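Local coordinates for protein alpha-galactosidase 1 (Saccharomyces cerevisiae, PDB 3LRK) that hydrolyses terminal, non-reducing alpha-D-galactose residues from alpha-D-galactosides, including galactose oligosaccharides, galactomannans and galactolipids, at residues Glu213-Asp218 and Pro458-Ala463; Asn241-Ala246 and Asn259-Leu264; Leu271-Glu276 and Tyr304-Gln309; Phe280-Met285 and Ala358-Gly363; Tyr330-Thr335 and Gly341-Trp346. The protein carries 1 engineered substitution. All coordinates share one frame; numbering follows the deposited sequence.

Interaction 1 (Glu213-Asp218 and Pro458-Ala463)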
# COMPACT_ATOMS: atom_id res chain seq x y z
N GLU A 213 -9.20 7.01 26.19
CA GLU A 213 -8.96 8.33 25.63
C GLU A 213 -9.97 8.50 24.50
O GLU A 213 -10.16 7.58 23.70
CB GLU A 213 -7.55 8.43 25.04
CG GLU A 213 -6.42 8.46 26.07
CD GLU A 213 -6.35 9.76 26.84
OE1 GLU A 213 -6.98 10.76 26.43
OE2 GLU A 213 -5.66 9.78 27.88
N PHE A 214 -10.61 9.67 24.43
CA PHE A 214 -11.67 9.85 23.45
C PHE A 214 -11.13 10.17 22.06
O PHE A 214 -11.70 9.72 21.06
CB PHE A 214 -12.67 10.92 23.90
CG PHE A 214 -13.98 10.87 23.18
CD1 PHE A 214 -14.90 9.85 23.45
CD2 PHE A 214 -14.31 11.83 22.22
CE1 PHE A 214 -16.13 9.79 22.79
CE2 PHE A 214 -15.54 11.78 21.55
CZ PHE A 214 -16.45 10.75 21.84
N THR A 215 -10.03 10.92 21.99
CA THR A 215 -9.48 11.39 20.71
C THR A 215 -7.96 11.26 20.57
O THR A 215 -7.43 11.35 19.46
CB THR A 215 -9.79 12.90 20.45
OG1 THR A 215 -8.92 13.70 21.27
CG2 THR A 215 -11.25 13.26 20.73
N ARG A 216 -7.26 11.08 21.68
CA ARG A 216 -5.79 11.24 21.71
C ARG A 216 -5.02 10.36 20.69
O ARG A 216 -5.06 9.13 20.77
CB ARG A 216 -5.27 10.98 23.13
CG ARG A 216 -3.85 11.50 23.38
CD ARG A 216 -3.26 10.95 24.69
NE ARG A 216 -1.94 11.50 24.96
CZ ARG A 216 -0.80 11.09 24.39
NH1 ARG A 216 -0.80 10.10 23.50
NH2 ARG A 216 0.35 11.68 24.71
N PRO A 217 -4.34 11.00 19.71
CA PRO A 217 -3.41 10.22 18.89
C PRO A 217 -2.28 9.66 19.76
O PRO A 217 -1.84 10.31 20.72
CB PRO A 217 -2.88 11.25 17.88
CG PRO A 217 -3.92 12.35 17.89
CD PRO A 217 -4.37 12.42 19.31
N ASP A 218 -1.84 8.45 19.44
CA ASP A 218 -0.81 7.77 20.20
C ASP A 218 0.19 7.14 19.23
O ASP A 218 -0.21 6.51 18.25
CB ASP A 218 -1.43 6.71 21.12
CG ASP A 218 -0.46 6.25 22.22
OD1 ASP A 218 0.57 5.63 21.90
OD2 ASP A 218 -0.75 6.47 23.42
N PRO A 458 -23.29 18.37 23.96
CA PRO A 458 -22.11 18.68 24.76
C PRO A 458 -20.81 18.28 24.08
O PRO A 458 -20.80 17.39 23.22
CB PRO A 458 -22.32 17.86 26.05
CG PRO A 458 -23.75 17.49 26.07
CD PRO A 458 -24.20 17.43 24.65
N ALA A 459 -19.72 18.94 24.46
CA ALA A 459 -18.38 18.58 24.00
C ALA A 459 -18.10 17.09 24.24
O ALA A 459 -18.36 16.57 25.33
CB ALA A 459 -17.34 19.42 24.70
N HIS A 460 -17.56 16.42 23.21
CA HIS A 460 -17.28 14.97 23.28
C HIS A 460 -18.52 14.15 23.67
O HIS A 460 -18.41 13.11 24.32
CB HIS A 460 -16.12 14.67 24.24
CG HIS A 460 -14.78 15.11 23.74
ND1 HIS A 460 -13.60 14.68 24.32
CD2 HIS A 460 -14.42 15.92 22.72
CE1 HIS A 460 -12.58 15.22 23.68
NE2 HIS A 460 -13.05 15.97 22.70
N GLY A 461 -19.69 14.63 23.27
CA GLY A 461 -20.95 13.99 23.63
C GLY A 461 -21.83 13.64 22.45
O GLY A 461 -21.41 13.76 21.29
N ILE A 462 -23.06 13.26 22.76
CA ILE A 462 -23.94 12.67 21.76
C ILE A 462 -25.42 13.00 21.99
O ILE A 462 -25.88 13.09 23.13
CB ILE A 462 -23.71 11.10 21.68
CG1 ILE A 462 -24.30 10.51 20.39
CG2 ILE A 462 -24.18 10.36 22.95
CD1 ILE A 462 -23.99 9.01 20.19
N ALA A 463 -26.14 13.22 20.90
CA ALA A 463 -27.59 13.11 20.89
C ALA A 463 -27.94 11.79 20.22
O ALA A 463 -27.66 11.58 19.04
CB ALA A 463 -28.23 14.29 20.16
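Phe-214 and His-460 stack across the boundary between the TIM-barrel domain and the C-terminal beta-sandwich domain. Phe-214 comes from the long barrel loop that follows strand 203-205. His-460 sits in a type II turn, Pro-458 to Gly-461, leading into strand 461-469.

The aromatic contact is an offset stack with centroids 4.9 Å apart and planes inclined by 26°. Phe-214 CD2, 3.6 Å from His-460 ND1, lies over one imidazole face, toward its rim. With CG of Phe-214 trans to its own N (chi1 -162°), the ring is swung out to the turn.

Apolar packing continues at the neighbouring residue, where the Thr-215 methyl CG2 meets His-460 CE1 at 3.8 Å.

Polar ends are satisfied by other residues. Thr-215 OG1 bonds Asp-336, and His-460 ND1 bonds the Glu-275 carboxylate, which may favour a protonated imidazole. Histidine suits this place, offering a flat face to Phe-214 and a ring nitrogen to Glu-275. Putting an alanine at His-460 would probably leave Glu-275 without this mate and open a gap beside the Phe-214 ring and the Thr-215 methyl. His-460 O also lies over a face of the benzene ring, 3.9 Å from Phe-214 CZ.

Interaction 2 (Asn241-Ala246 and Asn259-Leu264)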
# COMPACT_ATOMS: atom_id res chain seq x y z
N ASN A 241 -10.63 7.12 17.10
CA ASN A 241 -9.75 6.46 16.13
C ASN A 241 -10.35 5.13 15.70
O ASN A 241 -10.38 4.83 14.51
CB ASN A 241 -8.34 6.26 16.73
CG ASN A 241 -7.43 5.39 15.85
OD1 ASN A 241 -7.56 4.16 15.82
ND2 ASN A 241 -6.48 6.02 15.16
N ILE A 242 -10.87 4.37 16.67
CA ILE A 242 -11.42 3.03 16.43
C ILE A 242 -12.79 3.11 15.75
O ILE A 242 -13.05 2.36 14.81
CB ILE A 242 -11.45 2.19 17.73
CG1 ILE A 242 -10.00 1.80 18.11
CG2 ILE A 242 -12.31 0.94 17.57
CD1 ILE A 242 -9.86 1.24 19.50
N LEU A 243 -13.64 4.03 16.21
CA LEU A 243 -14.94 4.24 15.56
C LEU A 243 -14.76 4.63 14.08
O LEU A 243 -15.47 4.14 13.21
CB LEU A 243 -15.76 5.32 16.29
CG LEU A 243 -17.15 5.59 15.71
CD1 LEU A 243 -18.06 4.36 15.84
CD2 LEU A 243 -17.76 6.80 16.41
N ASN A 244 -13.81 5.53 13.83
CA ASN A 244 -13.50 5.96 12.46
C ASN A 244 -13.02 4.82 11.55
O ASN A 244 -13.44 4.70 10.40
CB ASN A 244 -12.49 7.11 12.48
CG ASN A 244 -13.12 8.44 12.90
OD1 ASN A 244 -14.34 8.54 13.05
ND2 ASN A 244 -12.29 9.44 13.10
N LYS A 245 -12.12 4.00 12.08
CA LYS A 245 -11.71 2.76 11.41
C LYS A 245 -12.89 1.83 11.10
O LYS A 245 -12.94 1.22 10.02
CB LYS A 245 -10.63 2.05 12.23
CG LYS A 245 -9.27 2.71 12.09
CD LYS A 245 -8.30 2.17 13.12
CE LYS A 245 -6.91 2.73 12.89
NZ LYS A 245 -6.08 2.49 14.10
N ALA A 246 -13.83 1.74 12.03
CA ALA A 246 -14.98 0.84 11.90
C ALA A 246 -16.03 1.32 10.89
O ALA A 246 -16.80 0.52 10.35
CB ALA A 246 -15.63 0.61 13.27
N ASN A 259 -18.31 -6.92 13.61
CA ASN A 259 -17.12 -6.13 13.88
C ASN A 259 -17.03 -5.91 15.39
O ASN A 259 -18.05 -5.68 16.06
CB ASN A 259 -17.20 -4.78 13.17
CG ASN A 259 -17.18 -4.91 11.64
OD1 ASN A 259 -16.36 -5.63 11.08
ND2 ASN A 259 -18.08 -4.20 10.98
N ASP A 260 -15.81 -5.98 15.92
CA ASP A 260 -15.56 -5.86 17.37
C ASP A 260 -14.64 -4.67 17.60
O ASP A 260 -13.48 -4.68 17.19
CB ASP A 260 -14.95 -7.18 17.86
CG ASP A 260 -14.65 -7.20 19.37
OD1 ASP A 260 -14.84 -6.20 20.09
OD2 ASP A 260 -14.19 -8.27 19.83
N LEU A 261 -15.18 -3.63 18.23
CA LEU A 261 -14.44 -2.39 18.50
C LEU A 261 -13.69 -2.39 19.86
O LEU A 261 -13.28 -1.33 20.35
CB LEU A 261 -15.36 -1.16 18.38
CG LEU A 261 -16.40 -0.88 17.28
CD1 LEU A 261 -16.47 0.63 16.94
CD2 LEU A 261 -16.35 -1.76 16.01
N ASP A 262 -13.51 -3.59 20.43
CA ASP A 262 -12.77 -3.84 21.69
C ASP A 262 -13.64 -3.56 22.92
O ASP A 262 -14.72 -2.99 22.79
CB ASP A 262 -11.43 -3.08 21.74
CG ASP A 262 -10.42 -3.70 22.68
OD1 ASP A 262 -10.69 -4.76 23.27
OD2 ASP A 262 -9.33 -3.12 22.83
N ASN A 263 -13.20 -4.00 24.09
CA ASN A 263 -13.98 -3.85 25.32
C ASN A 263 -14.26 -2.37 25.64
O ASN A 263 -13.44 -1.49 25.36
CB ASN A 263 -13.27 -4.49 26.51
CG ASN A 263 -12.91 -5.95 26.28
OD1 ASN A 263 -13.24 -6.56 25.25
ND2 ASN A 263 -12.25 -6.53 27.26
N LEU A 264 -15.43 -2.13 26.22
CA LEU A 264 -15.86 -0.80 26.65
C LEU A 264 -14.98 -0.26 27.77
O LEU A 264 -14.63 -0.98 28.70
CB LEU A 264 -17.33 -0.85 27.11
CG LEU A 264 -18.33 -1.13 25.99
CD1 LEU A 264 -19.65 -1.74 26.49
CD2 LEU A 264 -18.56 0.13 25.13
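Ile-242 on a helix and Leu-261, just past a strand end, bring their backbones closest, with CA atoms 6.5 Å apart. Helix 239-246 leads into strand 258-260, which lies beside strand 203-205 in the parallel sheet of the TIM barrel, so the contact belongs to a beta-alpha-beta crossover.

Leu-261 carries the apolar packing. Its two methyls straddle the small side chain of Ala-246, with Ala-246 CB 3.7 Å from Leu-261 CD2 and 3.8 Å from Leu-261 CD1. Alanine suits this place because a bare methyl lets the leucine fork close in on the helix. One turn earlier, Ile-242 CG2, lying trans to its own N, reaches Leu-261 CB at 3.8 Å and also rests near the Leu-261 carbonyl. Leu-243 adds a looser touch, CD1 to Leu-261 CD1 at 4.2 Å.

The chain around Leu-261 is shaped by aspartates. Asp-260 OD1 accepts from Asp-262 N in an Asx turn. Asp-262 OD2 in turn takes the backbone N of Val-210, next to the proton donor Asp-209, while Asp-262 OD1 has a long, weak ion pair with the substrate-binding Arg-205. The side chain of Ile-242 lies about 6 Å from those of Arg-205 and Asp-209, placing this packing close to the active site. The next bond comes from above the carboxylate plane, 46° out of it: Asn-263 N to Asp-262 OD1, 2.7 Å.

Interaction 3 (Leu271-Glu276 and Tyr304-Gln309)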
# COMPACT_ATOMS: atom_id res chain seq x y z
N LEU A 271 -12.63 9.07 31.66
CA LEU A 271 -13.56 9.56 30.67
C LEU A 271 -14.64 10.39 31.37
O LEU A 271 -15.05 10.06 32.49
CB LEU A 271 -14.17 8.38 29.89
CG LEU A 271 -13.17 7.55 29.06
CD1 LEU A 271 -13.79 6.23 28.61
CD2 LEU A 271 -12.63 8.33 27.86
N THR A 272 -15.07 11.47 30.73
CA THR A 272 -16.19 12.26 31.25
C THR A 272 -17.47 11.46 31.06
O THR A 272 -17.47 10.43 30.38
CB THR A 272 -16.31 13.66 30.57
OG1 THR A 272 -16.76 13.51 29.22
CG2 THR A 272 -14.97 14.42 30.62
N ASP A 273 -18.57 11.92 31.66
CA ASP A 273 -19.85 11.25 31.49
C ASP A 273 -20.33 11.33 30.04
O ASP A 273 -20.86 10.36 29.50
CB ASP A 273 -20.92 11.83 32.43
CG ASP A 273 -22.18 10.97 32.49
OD1 ASP A 273 -22.07 9.74 32.71
OD2 ASP A 273 -23.29 11.52 32.32
N ASP A 274 -20.13 12.48 29.41
CA ASP A 274 -20.46 12.62 27.98
C ASP A 274 -19.65 11.67 27.10
O ASP A 274 -20.20 11.06 26.19
CB ASP A 274 -20.28 14.06 27.52
CG ASP A 274 -21.36 14.97 28.04
OD1 ASP A 274 -22.55 14.65 27.83
OD2 ASP A 274 -21.01 15.99 28.67
N GLU A 275 -18.35 11.56 27.38
CA GLU A 275 -17.45 10.68 26.65
C GLU A 275 -17.87 9.21 26.77
O GLU A 275 -17.85 8.48 25.78
CB GLU A 275 -15.99 10.86 27.10
CG GLU A 275 -15.35 12.15 26.58
CD GLU A 275 -13.93 12.39 27.11
OE1 GLU A 275 -13.57 11.89 28.19
OE2 GLU A 275 -13.18 13.13 26.44
N GLU A 276 -18.26 8.79 27.98
CA GLU A 276 -18.73 7.44 28.21
C GLU A 276 -20.07 7.15 27.52
O GLU A 276 -20.27 6.05 27.01
CB GLU A 276 -18.79 7.12 29.71
CG GLU A 276 -17.41 6.96 30.36
CD GLU A 276 -17.45 6.47 31.80
OE1 GLU A 276 -18.55 6.18 32.33
OE2 GLU A 276 -16.37 6.35 32.40
N TYR A 304 -22.01 2.78 35.89
CA TYR A 304 -23.02 1.73 36.08
C TYR A 304 -24.33 2.02 35.33
O TYR A 304 -24.86 1.13 34.68
CB TYR A 304 -23.28 1.49 37.58
CG TYR A 304 -24.39 0.51 37.89
CD1 TYR A 304 -24.39 -0.80 37.39
CD2 TYR A 304 -25.45 0.89 38.72
CE1 TYR A 304 -25.43 -1.69 37.70
CE2 TYR A 304 -26.47 0.03 39.03
CZ TYR A 304 -26.46 -1.26 38.53
OH TYR A 304 -27.52 -2.09 38.87
N SER A 305 -24.84 3.24 35.41
CA SER A 305 -26.11 3.55 34.74
C SER A 305 -25.96 3.66 33.22
O SER A 305 -26.95 3.56 32.48
CB SER A 305 -26.77 4.80 35.31
OG SER A 305 -25.99 5.93 35.08
N ILE A 306 -24.73 3.89 32.75
CA ILE A 306 -24.46 3.81 31.31
C ILE A 306 -24.58 2.35 30.84
O ILE A 306 -25.36 2.05 29.92
CB ILE A 306 -23.10 4.48 30.95
CG1 ILE A 306 -23.25 6.00 31.05
CG2 ILE A 306 -22.64 4.08 29.53
CD1 ILE A 306 -21.96 6.76 31.16
N TYR A 307 -23.87 1.44 31.52
CA TYR A 307 -23.94 0.00 31.20
C TYR A 307 -25.35 -0.57 31.32
O TYR A 307 -25.66 -1.59 30.71
CB TYR A 307 -23.04 -0.80 32.13
CG TYR A 307 -21.57 -0.79 31.78
CD1 TYR A 307 -20.63 -0.35 32.71
CD2 TYR A 307 -21.12 -1.24 30.53
CE1 TYR A 307 -19.26 -0.35 32.41
CE2 TYR A 307 -19.75 -1.23 30.22
CZ TYR A 307 -18.84 -0.79 31.16
OH TYR A 307 -17.50 -0.78 30.84
N SER A 308 -26.19 0.07 32.12
CA SER A 308 -27.52 -0.45 32.42
C SER A 308 -28.63 0.22 31.60
O SER A 308 -29.81 -0.04 31.83
CB SER A 308 -27.81 -0.34 33.92
OG SER A 308 -28.17 0.98 34.26
N GLN A 309 -28.26 1.06 30.63
CA GLN A 309 -29.27 1.73 29.79
C GLN A 309 -29.91 0.76 28.79
O GLN A 309 -29.39 0.53 27.68
CB GLN A 309 -28.69 2.97 29.10
CG GLN A 309 -29.74 3.87 28.38
CD GLN A 309 -30.61 4.69 29.35
OE1 GLN A 309 -30.54 4.52 30.56
NE2 GLN A 309 -31.43 5.58 28.80
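Ile-306 sets its terminal methyl against both Asp-273 and Glu-276, residues one turn apart on the facing helix. Ile-306 CD1 lies 3.4 Å from Asp-273 OD1 and 3.5 Å from Glu-276 CB. Glu-276 crosses the isoleucine at about a right angle, its OE1 within 3.7 Å of Ile-306 CD1, while Asp-273 slides alongside in the opposite direction. Ile-306 CG1 stands anti to the carbonyl carbon (chi1 -73°), sending CD1 toward helix 273-285, while Ile-306 CG2, anti to N, approaches Glu-276 O at 4.0 Å. A branched residue fits here, with one arm for the side chains and one for the backbone.

The carboxylates have charged partners of their own. Asp-273 OD2 forms a salt bridge with Arg-400, and Asp-273 also touches a bound N-acetylglucosamine in the pocket that includes the glycosylated Asn-403. Glu-276 bonds Ser-303 through OE1, while its OE2 pairs with Lys-300 and accepts from Gly-267 N. The contact joins two helices of the TIM-barrel domain, 273-285 and 301-307, which flank strand 290-292 in sequence.

Further out, a capping box starts helix 273-285. Glu-275 N gives a bond to Thr-272 OG1 (3.1 Å), and Thr-272 N returns one to Glu-275 OE1 (3.0 Å), on its anti side.

Interaction 4 (Phe280-Met285 and Ala358-Gly363)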
# COMPACT_ATOMS: atom_id res chain seq x y z
N PHE A 280 -20.37 4.29 24.65
CA PHE A 280 -21.33 3.19 24.80
C PHE A 280 -22.39 3.20 23.69
O PHE A 280 -22.68 2.15 23.11
CB PHE A 280 -21.98 3.24 26.20
CG PHE A 280 -22.85 2.05 26.51
CD1 PHE A 280 -22.28 0.80 26.83
CD2 PHE A 280 -24.24 2.18 26.53
CE1 PHE A 280 -23.09 -0.29 27.14
CE2 PHE A 280 -25.07 1.09 26.84
CZ PHE A 280 -24.50 -0.15 27.14
N SER A 281 -22.92 4.38 23.38
CA SER A 281 -23.95 4.54 22.34
C SER A 281 -23.44 4.18 20.95
O SER A 281 -24.15 3.55 20.17
CB SER A 281 -24.49 5.97 22.31
OG SER A 281 -25.07 6.33 23.55
N MET A 282 -22.20 4.59 20.63
CA MET A 282 -21.65 4.31 19.30
C MET A 282 -21.28 2.82 19.11
O MET A 282 -21.57 2.25 18.05
CB MET A 282 -20.50 5.26 18.94
CG MET A 282 -20.96 6.72 18.68
SD MET A 282 -22.40 6.89 17.59
CE MET A 282 -21.73 6.14 16.11
N TRP A 283 -20.69 2.20 20.13
CA TRP A 283 -20.45 0.74 20.14
C TRP A 283 -21.78 -0.03 19.99
O TRP A 283 -21.85 -1.00 19.23
CB TRP A 283 -19.72 0.31 21.42
CG TRP A 283 -18.18 0.27 21.38
CD1 TRP A 283 -17.38 -0.78 21.78
CD2 TRP A 283 -17.28 1.30 20.92
NE1 TRP A 283 -16.05 -0.46 21.62
CE2 TRP A 283 -15.95 0.81 21.09
CE3 TRP A 283 -17.45 2.59 20.39
CZ2 TRP A 283 -14.82 1.56 20.75
CZ3 TRP A 283 -16.32 3.34 20.05
CH2 TRP A 283 -15.02 2.82 20.22
N ALA A 284 -22.82 0.40 20.70
CA ALA A 284 -24.14 -0.23 20.52
C ALA A 284 -24.62 -0.10 19.06
O ALA A 284 -25.04 -1.09 18.44
CB ALA A 284 -25.17 0.35 21.48
N MET A 285 -24.54 1.12 18.55
CA MET A 285 -25.12 1.48 17.26
C MET A 285 -24.46 0.79 16.05
O MET A 285 -25.13 0.54 15.04
CB MET A 285 -25.03 2.99 17.08
CG MET A 285 -26.05 3.56 16.13
SD MET A 285 -25.56 5.21 15.63
CE MET A 285 -23.95 4.82 14.97
N ALA A 358 -27.72 9.20 15.41
CA ALA A 358 -26.72 9.72 16.34
C ALA A 358 -26.18 11.04 15.83
O ALA A 358 -25.72 11.14 14.69
CB ALA A 358 -25.57 8.71 16.54
N LEU A 359 -26.26 12.07 16.67
CA LEU A 359 -25.55 13.31 16.40
C LEU A 359 -24.35 13.39 17.35
O LEU A 359 -24.51 13.53 18.57
CB LEU A 359 -26.48 14.52 16.51
CG LEU A 359 -27.50 14.64 15.37
CD1 LEU A 359 -28.58 15.67 15.69
CD2 LEU A 359 -26.79 14.98 14.06
N LEU A 360 -23.16 13.26 16.78
CA LEU A 360 -21.96 13.07 17.57
C LEU A 360 -21.07 14.30 17.52
O LEU A 360 -20.62 14.71 16.44
CB LEU A 360 -21.22 11.80 17.11
CG LEU A 360 -19.91 11.36 17.78
CD1 LEU A 360 -20.13 10.99 19.25
CD2 LEU A 360 -19.33 10.18 17.00
N ASN A 361 -20.84 14.90 18.68
CA ASN A 361 -20.03 16.10 18.80
C ASN A 361 -18.65 15.78 19.35
O ASN A 361 -18.43 15.80 20.56
CB ASN A 361 -20.75 17.15 19.67
CG ASN A 361 -19.96 18.45 19.80
OD1 ASN A 361 -19.02 18.71 19.04
ND2 ASN A 361 -20.34 19.27 20.77
N GLY A 362 -17.71 15.50 18.45
CA GLY A 362 -16.33 15.24 18.86
C GLY A 362 -15.50 16.50 19.04
O GLY A 362 -14.30 16.41 19.28
N GLY A 363 -16.14 17.66 18.93
CA GLY A 363 -15.47 18.95 19.14
C GLY A 363 -15.31 19.28 20.62
O GLY A 363 -15.89 18.63 21.48
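The interface between the TIM barrel and the C-terminal beta sandwich is built here from Met-282 and Met-285 on helix 273-285 and Ala-358 and Leu-360 on strand 355-361. The helix and strand segments run at 138° to one another, their axes 10.5 Å apart at closest approach. Residues three apart on the helix and two apart on the strand share facing sides, which explains the pairing.

Both thioethers converge on one methyl: Ala-358 CB is 3.6 Å from Met-285 SD and 3.8 Å from Met-282 SD. Met-285 has CG trans to its N (chi1 -156°) and an extended chi2, whereas Met-282 sets CG anti to its carbonyl carbon and bends at chi2. Unbranched, flexible methionines can adapt to the face of the sheet, and an alanine leaves room for two sulfurs. Leu-360 meets Met-282 more loosely, CD2 to CG at 4.2 Å, the two side chains crossing obliquely.

At the strand's end, Asn-361 OD1 accepts from Gly-363 N (3.1 Å) in an Asx turn.

Around this core, Trp-346 of strand 342-349 packs on both methionines, Ile-462 and Phe-464 of strand 461-469 touch Met-282 and Met-285 respectively, and Leu-243 of helix 239-246 touches Met-282 and Leu-360.

Interaction 5 (Tyr330-Thr335 and Gly341-Trp346)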
# COMPACT_ATOMS: atom_id res chain seq x y z
N TYR A 330 -17.49 16.04 9.53
CA TYR A 330 -16.81 17.32 9.29
C TYR A 330 -15.86 17.64 10.42
O TYR A 330 -16.18 17.42 11.59
CB TYR A 330 -17.82 18.46 9.15
CG TYR A 330 -18.81 18.28 8.03
CD1 TYR A 330 -20.12 17.92 8.30
CD2 TYR A 330 -18.43 18.47 6.70
CE1 TYR A 330 -21.04 17.75 7.26
CE2 TYR A 330 -19.34 18.30 5.66
CZ TYR A 330 -20.64 17.94 5.96
OH TYR A 330 -21.55 17.78 4.94
N TYR A 331 -14.70 18.16 10.06
CA TYR A 331 -13.76 18.65 11.05
C TYR A 331 -14.17 20.06 11.46
O TYR A 331 -14.59 20.86 10.62
CB TYR A 331 -12.33 18.61 10.50
CG TYR A 331 -11.86 17.19 10.23
CD1 TYR A 331 -11.82 16.69 8.93
CD2 TYR A 331 -11.50 16.35 11.28
CE1 TYR A 331 -11.41 15.37 8.68
CE2 TYR A 331 -11.09 15.04 11.04
CZ TYR A 331 -11.04 14.56 9.75
OH TYR A 331 -10.63 13.26 9.54
N VAL A 332 -14.05 20.35 12.76
CA VAL A 332 -14.42 21.65 13.33
C VAL A 332 -13.21 22.39 13.91
O VAL A 332 -12.20 21.77 14.25
CB VAL A 332 -15.56 21.52 14.39
CG1 VAL A 332 -16.83 20.94 13.78
CG2 VAL A 332 -15.11 20.71 15.61
N SER A 333 -13.32 23.71 14.03
CA SER A 333 -12.23 24.53 14.56
C SER A 333 -12.11 24.40 16.09
O SER A 333 -11.08 24.75 16.66
CB SER A 333 -12.38 25.99 14.14
OG SER A 333 -13.63 26.52 14.56
N ASP A 334 -13.15 23.89 16.73
CA ASP A 334 -13.15 23.65 18.18
C ASP A 334 -12.44 22.34 18.50
O ASP A 334 -13.06 21.28 18.56
CB ASP A 334 -14.59 23.64 18.71
CG ASP A 334 -15.34 24.91 18.36
OD1 ASP A 334 -14.95 25.99 18.88
OD2 ASP A 334 -16.30 24.84 17.56
N THR A 335 -11.13 22.44 18.69
CA THR A 335 -10.29 21.26 18.91
C THR A 335 -9.82 21.18 20.36
O THR A 335 -9.73 22.19 21.07
CB THR A 335 -9.08 21.23 17.95
OG1 THR A 335 -8.33 22.44 18.07
CG2 THR A 335 -9.54 21.04 16.50
N GLY A 341 -10.87 17.39 16.66
CA GLY A 341 -12.23 17.90 16.69
C GLY A 341 -12.99 17.64 15.42
O GLY A 341 -12.67 18.18 14.36
N GLU A 342 -14.01 16.80 15.52
CA GLU A 342 -14.85 16.48 14.39
C GLU A 342 -16.28 16.22 14.87
O GLU A 342 -16.50 15.87 16.03
CB GLU A 342 -14.31 15.27 13.61
CG GLU A 342 -14.19 13.98 14.42
CD GLU A 342 -13.50 12.86 13.64
OE1 GLU A 342 -14.04 12.43 12.61
OE2 GLU A 342 -12.42 12.40 14.07
N ILE A 343 -17.23 16.40 13.97
CA ILE A 343 -18.63 16.12 14.25
C ILE A 343 -19.16 15.12 13.23
O ILE A 343 -18.75 15.14 12.06
CB ILE A 343 -19.49 17.42 14.25
CG1 ILE A 343 -19.31 18.20 12.94
CG2 ILE A 343 -19.12 18.28 15.47
CD1 ILE A 343 -20.46 19.17 12.61
N GLN A 344 -20.03 14.22 13.68
CA GLN A 344 -20.53 13.15 12.83
C GLN A 344 -22.03 12.95 13.02
O GLN A 344 -22.57 13.17 14.11
CB GLN A 344 -19.80 11.83 13.10
CG GLN A 344 -18.26 11.93 13.17
CD GLN A 344 -17.57 10.58 13.29
OE1 GLN A 344 -18.22 9.56 13.49
NE2 GLN A 344 -16.25 10.57 13.17
N MET A 345 -22.68 12.54 11.95
CA MET A 345 -24.04 12.04 12.01
C MET A 345 -24.07 10.59 11.55
O MET A 345 -23.51 10.26 10.50
CB MET A 345 -24.95 12.87 11.11
CG MET A 345 -26.38 12.88 11.56
SD MET A 345 -27.55 12.75 10.20
CE MET A 345 -27.73 10.98 10.24
N TRP A 346 -24.73 9.74 12.33
CA TRP A 346 -24.94 8.35 11.96
C TRP A 346 -26.43 8.06 11.95
O TRP A 346 -27.21 8.71 12.65
CB TRP A 346 -24.24 7.41 12.95
CG TRP A 346 -22.72 7.48 12.99
CD1 TRP A 346 -21.96 8.55 13.38
CD2 TRP A 346 -21.79 6.42 12.69
NE1 TRP A 346 -20.62 8.23 13.31
CE2 TRP A 346 -20.49 6.92 12.91
CE3 TRP A 346 -21.94 5.09 12.25
CZ2 TRP A 346 -19.34 6.16 12.68
CZ3 TRP A 346 -20.79 4.32 12.05
CH2 TRP A 346 -19.51 4.86 12.26
O HOH W 1 -10.40 11.90 12.16
O HOH W 2 -10.39 19.37 13.48
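Tyr-330 and Ile-343 exchange two nearly straight backbone bonds, Tyr-330 N to Ile-343 O at 3.0 Å and Ile-343 N to Tyr-330 O at 2.8 Å. Beyond them, Val-332 N donates to Gly-341 O (3.0 Å). That oxygen accepts again from a water, which also donates to Val-332 O.

These bonds close a beta hairpin of strands 325-331 and 342-349, at the edge of the antiparallel sheet in the C-terminal sandwich. Tyr-330 also touches a bound N-acetylglucosamine. Tyr-331 and Glu-342 form the non-hydrogen-bonded pair. A second water, in plane at the edge of the tyrosine ring, bonds Tyr-331 OH and donates to Glu-342 OE2. Asn-244 also donates to that OE2, while Glu-342 OE1 takes Gln-344 NE2 (2.9 Å) and pairs with Arg-329. Gln-344 NE2 donates to Asn-244 OD1 as well, and Gln-344 OE1 accepts Trp-346 NE1 at 2.7 Å.

Val-332 CG1, anti to the carbonyl carbon (chi1 -61°), packs on Ile-343 CG1 at 3.8 Å, and its CG2 rests on the Gly-341 carbonyl. An alanine in place of Val-332 would probably open a gap against Ile-343 and remove the methyl lying over that carbonyl. Glycine suits the facing segment: a CB on Gly-341 would clash with Asp-334 O.

Interaction 1 opens first, at 213-218, and closes last, at 458-463, so all the others nest within its loop. Interaction 2 is a short local closure inside the barrel, complete by residue 264. Helix 273-285 then starts two contacts: interaction 3 from its first turn and interaction 4 from its last. They cross, because interaction 3 closes at 304-309 within the barrel before interaction 4 closes at 358-363 on the sandwich. Interaction 5, a hairpin, lies inside the loop of interaction 4, and its strand 342-349 neighbours strand 355-361. Interactions 1 and 4 each have one segment in the barrel and one in the sandwich, and backbone bonds between strands 355-361 and 461-469 join them.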